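Local coordinates for probable branched-chain amino acid ABC transporter, amino acid binding protein (Thermus thermophilus, PDB 3LKB), which binds valine in its cleft and probably delivers branched-chain amino acids to a membrane-embedded ABC transporter, at residues A[173-178]-A[197-202]; A[148-153]-A[158-163]; A[306-311]-A[316-321]; A[65-70]-A[95-100]. The protein carries 2 engineered substitutions. All coordinates share one frame; numbering follows the deposited sequence.

Interaction 1 of 4, residues A[173-178]-A[197-202]; sequences QIVDVQ and AGVEYV
Val-175 meets Ala-197 and Val-199 in a small apolar contact, and these three residues account for practically all of the 104 Å² buried. Val-175 contributes half of it. Its CG2 methyl does most of the touching, lying 3.8 Å from Val-199 CG2 and 4.0 Å from Ala-197 CB, while Val-175 CG1 grazes the same Val-199 methyl. The two valines approach at a slant. In Val-199 the first torsion (171°) sets CG2 beside the backbone N and opposite the carbonyl carbon, which turns this methyl to Val-175. Val-175 itself is modelled with CG1 nearly eclipsing its backbone N (chi1 -6°), an unfavourable placement that may reflect the model, so the positions of its methyls are less certain. Between the two partners in sequence, Gly-198 takes positive phi and closes helix 188-196 in a Schellman motif. Val-199 also touches Phe-194 of that helix and Ala-147 of strand 145-150. No hydrogen bond joins 173-178 to 197-202, because strand 145-150 runs between them in the sheet. Strand 173-179, helix 188-196 and strand 201-205 thus form a beta-alpha-beta crossover that skips one strand, as expected of the Rossmann-like lobes of leucine-binding proteins.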
# COMPACT_ATOMS: atom_id res chain seq x y z
N GLN A 173 -19.21 -28.19 15.61
CA GLN A 173 -20.27 -27.34 15.15
C GLN A 173 -19.84 -25.94 14.79
O GLN A 173 -19.24 -25.21 15.58
CB GLN A 173 -21.45 -27.40 16.08
CG GLN A 173 -21.29 -26.76 17.39
CD GLN A 173 -22.60 -26.86 18.16
OE1 GLN A 173 -23.41 -25.92 18.17
NE2 GLN A 173 -22.83 -28.01 18.77
N ILE A 174 -20.11 -25.59 13.55
CA ILE A 174 -19.92 -24.24 13.10
C ILE A 174 -21.12 -23.48 13.59
O ILE A 174 -22.21 -23.74 13.09
CB ILE A 174 -19.93 -24.18 11.57
CG1 ILE A 174 -18.82 -25.07 11.00
CG2 ILE A 174 -19.85 -22.70 11.07
CD1 ILE A 174 -17.45 -24.46 11.00
N VAL A 175 -20.94 -22.56 14.52
CA VAL A 175 -22.10 -21.90 15.12
C VAL A 175 -22.42 -20.52 14.48
O VAL A 175 -23.57 -20.03 14.54
CB VAL A 175 -21.99 -21.78 16.66
CG1 VAL A 175 -20.77 -22.51 17.17
CG2 VAL A 175 -21.88 -20.34 17.08
N ASP A 176 -21.41 -19.89 13.87
CA ASP A 176 -21.65 -18.67 13.14
C ASP A 176 -20.63 -18.57 12.05
O ASP A 176 -19.55 -19.18 12.15
CB ASP A 176 -21.53 -17.46 14.07
CG ASP A 176 -22.44 -16.31 13.66
OD1 ASP A 176 -23.01 -16.39 12.55
OD2 ASP A 176 -22.59 -15.33 14.46
N VAL A 177 -21.00 -17.85 11.00
CA VAL A 177 -20.06 -17.28 10.07
C VAL A 177 -20.35 -15.82 9.76
O VAL A 177 -21.46 -15.42 9.33
CB VAL A 177 -19.74 -18.21 8.83
CG1 VAL A 177 -20.56 -19.47 8.82
CG2 VAL A 177 -19.74 -17.48 7.49
N GLN A 178 -19.33 -15.03 10.05
CA GLN A 178 -19.34 -13.60 9.95
C GLN A 178 -18.30 -13.11 8.94
O GLN A 178 -17.18 -13.60 8.89
CB GLN A 178 -18.92 -13.00 11.29
CG GLN A 178 -19.95 -13.04 12.41
CD GLN A 178 -21.15 -12.18 12.13
OE1 GLN A 178 -21.03 -11.02 11.77
NE2 GLN A 178 -22.34 -12.77 12.29
N ALA A 197 -22.39 -17.59 22.72
CA ALA A 197 -22.75 -18.81 22.03
C ALA A 197 -21.78 -19.91 22.39
O ALA A 197 -21.89 -21.00 21.87
CB ALA A 197 -22.77 -18.57 20.53
N GLY A 198 -20.80 -19.62 23.24
CA GLY A 198 -19.81 -20.63 23.66
C GLY A 198 -18.77 -21.05 22.61
O GLY A 198 -18.21 -22.13 22.69
N VAL A 199 -18.51 -20.19 21.62
CA VAL A 199 -17.47 -20.43 20.64
C VAL A 199 -16.13 -20.68 21.33
O VAL A 199 -15.79 -20.00 22.26
CB VAL A 199 -17.38 -19.27 19.58
CG1 VAL A 199 -16.16 -19.38 18.67
CG2 VAL A 199 -18.66 -19.26 18.73
N GLU A 200 -15.36 -21.67 20.86
CA GLU A 200 -14.10 -21.98 21.52
C GLU A 200 -12.91 -21.86 20.60
O GLU A 200 -11.77 -21.83 21.03
CB GLU A 200 -14.16 -23.36 22.18
CG GLU A 200 -15.19 -24.28 21.62
CD GLU A 200 -15.56 -25.42 22.58
OE1 GLU A 200 -16.34 -26.35 22.17
OE2 GLU A 200 -15.08 -25.38 23.74
N TYR A 201 -13.21 -21.80 19.30
CA TYR A 201 -12.19 -21.75 18.29
C TYR A 201 -12.73 -20.85 17.23
O TYR A 201 -13.84 -21.04 16.77
CB TYR A 201 -11.98 -23.12 17.68
CG TYR A 201 -11.33 -24.09 18.62
CD1 TYR A 201 -9.95 -24.31 18.58
CD2 TYR A 201 -12.09 -24.81 19.56
CE1 TYR A 201 -9.35 -25.20 19.45
CE2 TYR A 201 -11.49 -25.73 20.44
CZ TYR A 201 -10.12 -25.92 20.37
OH TYR A 201 -9.52 -26.81 21.23
N VAL A 202 -11.95 -19.87 16.86
CA VAL A 202 -12.30 -19.06 15.72
C VAL A 202 -11.32 -19.31 14.57
O VAL A 202 -10.10 -19.15 14.73
CB VAL A 202 -12.27 -17.55 16.07
CG1 VAL A 202 -12.79 -16.75 14.94
CG2 VAL A 202 -13.06 -17.31 17.27

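Interaction 2 of 4, residues A[148-153]-A[158-163]; sequences LVVHPS and APVEDA
Leu-148 and Val-150 face Val-160 and Ala-163 inside a beta-alpha-beta unit, in which strand 145-150 passes through helices 154-157 and 160-170 to the parallel strand 173-179. The contact is the familiar one of such alpha/beta lobes: alternate residues of a sheet strand present apolar side chains to the helix that covers them, while the residue between, Val-149, points to the other side of the sheet. Leu-148 has the largest share of the buried surface. Its CG stands beside the backbone N and opposite the carbonyl carbon (chi1 -56°), and the CD1 branch ends 4.0 Å from Ala-163 CB and 4.4 Å from Val-160 CG2. Val-160 therefore touches two strand residues with a single methyl, since CG2 also lies 4.1 Å from Val-150 CG2, the two side chains approaching at an angle. Nothing polar crosses this buried interface. Ala-163 is presented by the first turn of the helix, where its N bonds to Pro-159 O. Pro-159 and Ala-163 also touch helix 126-140, the proline through Tyr-126 and Ser-127 and the alanine through Val-130.

Beyond the strand end the chain turns toward the ligand cleft. His-151 meets the ring of Phe-155, a residue of the valine pocket, and Ser-153 is the N-cap of helix 154-157, with a weak bond from Gly-156 N to its hydroxyl. Pro-152 lays its CD over the centre of one face of the imidazole, 3.2 Å above the plane, and His-151 ND1 shares a 2.6 Å hydrogen bond with Ser-153 OG.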
# COMPACT_ATOMS: atom_id res chain seq x y z
N LEU A 148 -16.47 -19.17 12.08
CA LEU A 148 -15.66 -18.75 10.98
C LEU A 148 -15.80 -17.25 10.85
O LEU A 148 -16.92 -16.72 10.94
CB LEU A 148 -16.09 -19.44 9.69
CG LEU A 148 -16.13 -20.99 9.62
CD1 LEU A 148 -16.44 -21.46 8.17
CD2 LEU A 148 -14.87 -21.68 10.14
N VAL A 149 -14.67 -16.56 10.66
CA VAL A 149 -14.63 -15.15 10.31
C VAL A 149 -13.83 -14.92 9.02
O VAL A 149 -12.68 -15.27 8.93
CB VAL A 149 -14.03 -14.29 11.48
CG1 VAL A 149 -13.75 -12.86 11.02
CG2 VAL A 149 -14.98 -14.25 12.63
N VAL A 150 -14.42 -14.19 8.09
CA VAL A 150 -14.12 -14.30 6.70
C VAL A 150 -14.19 -12.94 6.04
O VAL A 150 -15.00 -12.07 6.42
CB VAL A 150 -15.14 -15.26 6.15
CG1 VAL A 150 -15.92 -14.71 5.01
CG2 VAL A 150 -14.56 -16.59 5.94
N HIS A 151 -13.29 -12.72 5.09
CA HIS A 151 -13.24 -11.47 4.38
C HIS A 151 -14.51 -11.38 3.53
O HIS A 151 -15.01 -12.41 3.00
CB HIS A 151 -12.00 -11.48 3.50
CG HIS A 151 -11.73 -10.18 2.81
ND1 HIS A 151 -12.20 -9.90 1.55
CD2 HIS A 151 -11.05 -9.08 3.23
CE1 HIS A 151 -11.82 -8.68 1.21
NE2 HIS A 151 -11.12 -8.16 2.21
N PRO A 152 -15.03 -10.14 3.35
CA PRO A 152 -16.32 -10.01 2.64
C PRO A 152 -16.07 -10.04 1.16
O PRO A 152 -16.04 -9.02 0.53
CB PRO A 152 -16.83 -8.62 3.06
CG PRO A 152 -15.80 -8.13 4.16
CD PRO A 152 -14.54 -8.81 3.76
N SER A 153 -15.84 -11.21 0.59
CA SER A 153 -15.59 -11.29 -0.83
C SER A 153 -15.62 -12.72 -1.15
O SER A 153 -15.60 -13.54 -0.25
CB SER A 153 -14.20 -10.74 -1.20
OG SER A 153 -13.21 -11.33 -0.39
N ALA A 158 -14.57 -18.39 -0.08
CA ALA A 158 -14.03 -19.57 -0.73
C ALA A 158 -14.07 -20.91 -0.01
O ALA A 158 -14.51 -21.87 -0.54
CB ALA A 158 -12.64 -19.29 -1.20
N PRO A 159 -13.55 -20.96 1.20
CA PRO A 159 -13.49 -22.27 1.85
C PRO A 159 -14.70 -22.59 2.75
O PRO A 159 -14.76 -23.65 3.36
CB PRO A 159 -12.20 -22.17 2.69
CG PRO A 159 -12.17 -20.77 3.15
CD PRO A 159 -12.81 -19.95 1.98
N VAL A 160 -15.66 -21.68 2.83
CA VAL A 160 -16.82 -21.87 3.72
C VAL A 160 -17.59 -23.20 3.53
O VAL A 160 -17.82 -23.92 4.49
CB VAL A 160 -17.70 -20.65 3.67
CG1 VAL A 160 -18.97 -20.84 4.49
CG2 VAL A 160 -16.91 -19.49 4.22
N GLU A 161 -17.97 -23.54 2.30
CA GLU A 161 -18.66 -24.81 2.06
C GLU A 161 -17.86 -26.09 2.40
O GLU A 161 -18.41 -27.02 3.00
CB GLU A 161 -19.23 -24.86 0.65
CG GLU A 161 -20.53 -23.99 0.53
CD GLU A 161 -21.53 -24.14 1.74
OE1 GLU A 161 -22.05 -25.29 1.97
OE2 GLU A 161 -21.79 -23.10 2.43
N ASP A 162 -16.57 -26.13 2.06
CA ASP A 162 -15.75 -27.28 2.43
C ASP A 162 -15.60 -27.38 3.93
O ASP A 162 -15.54 -28.47 4.48
CB ASP A 162 -14.41 -27.28 1.67
CG ASP A 162 -14.60 -27.50 0.17
OD1 ASP A 162 -15.50 -28.27 -0.20
OD2 ASP A 162 -13.90 -26.89 -0.66
N ALA A 163 -15.63 -26.24 4.61
CA ALA A 163 -15.54 -26.26 6.07
C ALA A 163 -16.82 -26.81 6.71
O ALA A 163 -16.75 -27.56 7.67
CB ALA A 163 -15.24 -24.88 6.59

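Interaction 3 of 4, residues A[306-311]-A[316-321]; sequences ERFKRI and VYQAIV
Phe-308 and Gln-318 supply the closest apolar approach of this contact between consecutive helices. The ring brings CE2 to 4.0 Å from Gln-318 CB, with CZ almost as near, so it is the root of the glutamine that is touched and not its amide. Gln-318 bends at its second torsion (chi2 -61°), and this carries the amide away from Phe-308; ring and amide planes stand 76° apart. Within its own segment Phe-308 also receives Arg-307 CG on one face, offset toward the rim.

The polar part belongs to Arg-307. NH1 lies 3.7 Å from Gln-318 O, which sits at the edge of the guanidinium near its plane, a separation long for a hydrogen bond but probably favourable electrostatically. NH2 donates to a water at 3.1 Å. That water is modelled improbably close to Ala-319 O, so a water bridge between the helices is plausible but doubtful.

Across the short link that follows, Arg-310 O accepts a hydrogen bond from Thr-315 OG1. Helix 313-321 packs on the last turns of helix 285-308, with Val-316 on Ile-301 and Ile-320 on Ala-300, while Tyr-317 meets the ring of Tyr-118.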
# COMPACT_ATOMS: atom_id res chain seq x y z
N GLU A 306 14.40 -24.20 -23.91
CA GLU A 306 15.25 -25.34 -24.05
C GLU A 306 14.61 -26.39 -24.98
O GLU A 306 15.26 -26.86 -25.89
CB GLU A 306 15.55 -25.89 -22.65
CG GLU A 306 15.76 -27.41 -22.53
CD GLU A 306 15.19 -27.97 -21.20
OE1 GLU A 306 13.92 -28.11 -21.09
OE2 GLU A 306 16.03 -28.25 -20.28
N ARG A 307 13.33 -26.71 -24.78
CA ARG A 307 12.67 -27.75 -25.57
C ARG A 307 12.31 -27.24 -26.98
O ARG A 307 12.70 -27.86 -27.96
CB ARG A 307 11.44 -28.32 -24.85
CG ARG A 307 11.20 -29.84 -24.95
CD ARG A 307 10.13 -30.34 -23.88
NE ARG A 307 10.65 -30.31 -22.48
CZ ARG A 307 9.93 -30.27 -21.34
NH1 ARG A 307 8.59 -30.25 -21.37
NH2 ARG A 307 10.55 -30.25 -20.16
N PHE A 308 11.60 -26.11 -27.09
CA PHE A 308 11.02 -25.71 -28.36
C PHE A 308 11.74 -24.58 -29.06
O PHE A 308 11.53 -24.36 -30.27
CB PHE A 308 9.56 -25.35 -28.18
CG PHE A 308 8.74 -26.46 -27.60
CD1 PHE A 308 8.25 -27.47 -28.42
CD2 PHE A 308 8.47 -26.51 -26.24
CE1 PHE A 308 7.49 -28.51 -27.90
CE2 PHE A 308 7.72 -27.52 -25.70
CZ PHE A 308 7.22 -28.53 -26.53
N LYS A 309 12.59 -23.86 -28.33
CA LYS A 309 13.27 -22.67 -28.83
C LYS A 309 12.26 -21.60 -29.32
O LYS A 309 12.56 -20.73 -30.13
CB LYS A 309 14.42 -23.08 -29.80
CG LYS A 309 14.66 -22.21 -31.06
CD LYS A 309 15.65 -21.01 -30.82
CE LYS A 309 15.90 -20.19 -32.13
NZ LYS A 309 16.60 -20.93 -33.25
N ARG A 310 11.06 -21.67 -28.79
CA ARG A 310 10.02 -20.67 -29.04
C ARG A 310 9.23 -20.55 -27.75
O ARG A 310 9.10 -21.52 -27.01
CB ARG A 310 9.10 -21.04 -30.22
CG ARG A 310 8.06 -22.11 -29.92
CD ARG A 310 6.98 -22.26 -31.03
NE ARG A 310 7.22 -23.45 -31.87
CZ ARG A 310 6.61 -24.64 -31.74
NH1 ARG A 310 5.67 -24.86 -30.82
NH2 ARG A 310 6.92 -25.64 -32.58
N ILE A 311 8.73 -19.35 -27.47
CA ILE A 311 8.07 -19.09 -26.22
C ILE A 311 6.67 -18.61 -26.52
O ILE A 311 6.46 -17.45 -26.95
CB ILE A 311 8.88 -18.11 -25.33
CG1 ILE A 311 10.07 -18.84 -24.68
CG2 ILE A 311 8.02 -17.50 -24.25
CD1 ILE A 311 11.23 -17.94 -24.38
N VAL A 316 4.79 -22.95 -23.16
CA VAL A 316 4.83 -22.74 -21.72
C VAL A 316 3.88 -23.70 -21.01
O VAL A 316 4.24 -24.27 -19.97
CB VAL A 316 4.44 -21.31 -21.34
CG1 VAL A 316 3.98 -21.23 -19.90
CG2 VAL A 316 5.60 -20.40 -21.55
N TYR A 317 2.69 -23.90 -21.60
CA TYR A 317 1.76 -24.91 -21.12
C TYR A 317 2.46 -26.30 -21.02
O TYR A 317 2.38 -26.96 -19.95
CB TYR A 317 0.45 -24.94 -21.94
CG TYR A 317 -0.48 -26.10 -21.57
CD1 TYR A 317 -1.34 -26.01 -20.47
CD2 TYR A 317 -0.49 -27.28 -22.30
CE1 TYR A 317 -2.19 -27.07 -20.10
CE2 TYR A 317 -1.33 -28.35 -21.94
CZ TYR A 317 -2.16 -28.23 -20.83
OH TYR A 317 -2.99 -29.26 -20.43
N GLN A 318 3.19 -26.69 -22.07
CA GLN A 318 3.81 -28.04 -22.18
C GLN A 318 4.92 -28.19 -21.18
O GLN A 318 5.15 -29.26 -20.63
CB GLN A 318 4.36 -28.29 -23.59
CG GLN A 318 3.32 -28.42 -24.72
CD GLN A 318 2.36 -29.58 -24.48
OE1 GLN A 318 2.77 -30.62 -23.95
NE2 GLN A 318 1.08 -29.41 -24.85
N ALA A 319 5.63 -27.10 -20.95
CA ALA A 319 6.66 -27.06 -19.90
C ALA A 319 6.03 -27.27 -18.51
O ALA A 319 6.57 -28.00 -17.71
CB ALA A 319 7.43 -25.75 -19.96
N ILE A 320 4.87 -26.68 -18.24
CA ILE A 320 4.26 -26.83 -16.91
C ILE A 320 3.73 -28.23 -16.63
O ILE A 320 3.94 -28.75 -15.53
CB ILE A 320 3.10 -25.79 -16.72
CG1 ILE A 320 3.68 -24.37 -16.54
CG2 ILE A 320 2.08 -26.20 -15.64
CD1 ILE A 320 2.64 -23.36 -16.87
N VAL A 321 3.06 -28.85 -17.61
CA VAL A 321 2.45 -30.19 -17.44
C VAL A 321 3.47 -31.30 -17.54
O VAL A 321 3.15 -32.45 -17.25
CB VAL A 321 1.26 -30.49 -18.43
CG1 VAL A 321 0.15 -29.45 -18.32
CG2 VAL A 321 1.73 -30.53 -19.87
O HOH W 1 8.51 -29.45 -17.97

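Interaction 4 of 4, residues A[65-70]-A[95-100]; sequences RFFEEA and QELRIP
Phe-67 meets Ile-99 and Leu-97 in a buried, wholly apolar contact between the middle of helix 60-72 and the chain leaving helix 84-97. The aromatic ring bridges a wide gap, for the closest CA atoms, those of Phe-67 and Ile-99, are 11.0 Å apart. Its CG lies opposite the backbone N (chi1 180°), which extends the ring away from its own helix. Ile-99 comes from the opposite direction and places CD1 at the edge of the ring, in its plane, 3.9 Å from Phe-67 CE1. In Ile-99, CG1 takes the crowded position between the backbone N and the carbonyl carbon (chi1 90°). Phe-67 CZ also lies 4.3 Å from Leu-97 CD1, although the placing of that methyl is doubtful because it runs too close to Ile-99 in the model.

The setting is another beta-alpha-beta crossover of a Rossmann-like lobe, in which strand 79-81, helix 84-97 and strand 101-103 follow one another and the two strands pair in parallel. Tyr-82, Ala-83 and Thr-84, where the helix begins, and Ala-104 and Ser-105, beyond the second strand, belong to the valine pocket, so Phe-67 packs at the end of the crossover helix away from the ligand. Arg-98, with positive phi, ends this helix in a Schellman motif and directs the chain to Ile-99. Phe-79 of the first strand stacks on the ring of Phe-67. Asn-313 ND2 donates a hydrogen bond to Arg-98 O and a weak one to Leu-97 O.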
# COMPACT_ATOMS: atom_id res chain seq x y z
N ARG A 65 -9.31 -5.21 -17.74
CA ARG A 65 -8.78 -4.27 -18.71
C ARG A 65 -7.29 -4.53 -18.80
O ARG A 65 -6.77 -4.62 -19.89
CB ARG A 65 -9.10 -2.83 -18.33
CG ARG A 65 -8.59 -1.74 -19.33
CD ARG A 65 -7.41 -0.86 -18.77
NE ARG A 65 -7.80 -0.16 -17.53
CZ ARG A 65 -8.11 1.14 -17.46
NH1 ARG A 65 -8.04 1.90 -18.55
NH2 ARG A 65 -8.48 1.68 -16.29
N PHE A 66 -6.63 -4.72 -17.67
CA PHE A 66 -5.17 -4.94 -17.71
C PHE A 66 -4.78 -6.25 -18.39
O PHE A 66 -3.78 -6.33 -19.08
CB PHE A 66 -4.58 -4.90 -16.33
CG PHE A 66 -4.64 -3.56 -15.68
CD1 PHE A 66 -4.63 -2.39 -16.45
CD2 PHE A 66 -4.69 -3.45 -14.26
CE1 PHE A 66 -4.70 -1.14 -15.84
CE2 PHE A 66 -4.73 -2.22 -13.63
CZ PHE A 66 -4.74 -1.05 -14.40
N PHE A 67 -5.62 -7.27 -18.23
CA PHE A 67 -5.40 -8.54 -18.85
C PHE A 67 -5.60 -8.48 -20.35
O PHE A 67 -4.81 -9.07 -21.11
CB PHE A 67 -6.37 -9.55 -18.26
CG PHE A 67 -6.25 -10.92 -18.84
CD1 PHE A 67 -5.03 -11.62 -18.79
CD2 PHE A 67 -7.34 -11.52 -19.41
CE1 PHE A 67 -4.91 -12.88 -19.30
CE2 PHE A 67 -7.24 -12.82 -19.93
CZ PHE A 67 -6.04 -13.51 -19.88
N GLU A 68 -6.65 -7.78 -20.78
CA GLU A 68 -6.92 -7.64 -22.22
C GLU A 68 -5.79 -6.90 -22.93
O GLU A 68 -5.35 -7.36 -23.97
CB GLU A 68 -8.27 -7.02 -22.53
CG GLU A 68 -9.39 -8.01 -22.29
CD GLU A 68 -10.77 -7.36 -22.18
OE1 GLU A 68 -10.89 -6.11 -21.95
OE2 GLU A 68 -11.75 -8.13 -22.29
N GLU A 69 -5.33 -5.79 -22.32
CA GLU A 69 -4.18 -5.04 -22.81
C GLU A 69 -2.99 -5.95 -22.88
O GLU A 69 -2.34 -6.01 -23.92
CB GLU A 69 -3.85 -3.83 -21.93
CG GLU A 69 -2.39 -3.31 -22.09
CD GLU A 69 -1.88 -2.47 -20.89
OE1 GLU A 69 -1.84 -3.00 -19.73
OE2 GLU A 69 -1.50 -1.30 -21.11
N ALA A 70 -2.72 -6.67 -21.79
CA ALA A 70 -1.57 -7.57 -21.74
C ALA A 70 -1.65 -8.73 -22.75
O ALA A 70 -0.62 -9.21 -23.17
CB ALA A 70 -1.36 -8.10 -20.33
N GLN A 95 -9.52 -19.90 -20.44
CA GLN A 95 -9.83 -21.11 -21.18
C GLN A 95 -9.87 -20.85 -22.70
O GLN A 95 -9.25 -21.60 -23.47
CB GLN A 95 -11.16 -21.69 -20.67
CG GLN A 95 -11.56 -23.06 -21.28
CD GLN A 95 -10.68 -24.20 -20.80
OE1 GLN A 95 -10.10 -24.16 -19.68
NE2 GLN A 95 -10.54 -25.24 -21.65
N GLU A 96 -10.60 -19.81 -23.13
CA GLU A 96 -10.77 -19.56 -24.60
C GLU A 96 -9.44 -19.27 -25.25
O GLU A 96 -9.11 -19.84 -26.25
CB GLU A 96 -11.75 -18.40 -24.88
CG GLU A 96 -11.79 -17.93 -26.37
CD GLU A 96 -12.70 -16.71 -26.61
OE1 GLU A 96 -13.82 -16.65 -26.03
OE2 GLU A 96 -12.29 -15.79 -27.38
N LEU A 97 -8.64 -18.42 -24.63
CA LEU A 97 -7.37 -18.14 -25.25
C LEU A 97 -6.21 -19.01 -24.80
O LEU A 97 -5.08 -18.77 -25.19
CB LEU A 97 -7.05 -16.63 -25.16
CG LEU A 97 -7.12 -15.97 -23.81
CD1 LEU A 97 -5.78 -16.19 -23.19
CD2 LEU A 97 -7.39 -14.47 -23.95
N ARG A 98 -6.50 -20.03 -23.98
CA ARG A 98 -5.49 -21.00 -23.58
C ARG A 98 -4.21 -20.39 -22.99
O ARG A 98 -3.11 -20.81 -23.33
CB ARG A 98 -5.10 -21.89 -24.77
CG ARG A 98 -6.24 -22.49 -25.55
CD ARG A 98 -5.73 -23.28 -26.73
NE ARG A 98 -6.82 -23.76 -27.58
CZ ARG A 98 -7.45 -24.94 -27.45
NH1 ARG A 98 -7.14 -25.80 -26.48
NH2 ARG A 98 -8.42 -25.27 -28.30
N ILE A 99 -4.30 -19.39 -22.13
CA ILE A 99 -3.05 -18.99 -21.47
C ILE A 99 -2.91 -19.46 -20.03
O ILE A 99 -3.72 -19.12 -19.18
CB ILE A 99 -2.65 -17.50 -21.64
CG1 ILE A 99 -3.22 -16.64 -20.55
CG2 ILE A 99 -2.93 -16.91 -23.10
CD1 ILE A 99 -2.20 -15.57 -20.22
N PRO A 100 -1.85 -20.25 -19.76
CA PRO A 100 -1.55 -20.72 -18.38
C PRO A 100 -1.54 -19.58 -17.40
O PRO A 100 -0.95 -18.55 -17.68
CB PRO A 100 -0.13 -21.28 -18.50
CG PRO A 100 0.00 -21.67 -19.93
CD PRO A 100 -0.79 -20.62 -20.71

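How the interactions relate
The four contacts fall into two touching pairs, one in each part of the protein beside the valine cleft. Interactions 1 and 2 share a sheet: Gln-178 N lies 3.1 Å from Leu-148 O, a probable hydrogen bond of adjacent parallel strands, and helix 160-170 of interaction 2 leads into strand 173-179 of interaction 1. Interactions 3 and 4 meet through Pro-100, whose CB is 3.8 Å from Ile-320 CD1. Between the pairs the nearest approach, of interactions 2 and 4, is about 18 Å between nearest atoms, while the centres of interactions 1 and 3 are about 48 Å apart. The Val-150 side chain of interaction 2 is still about 11 Å from the valine, so it does not touch the ligand.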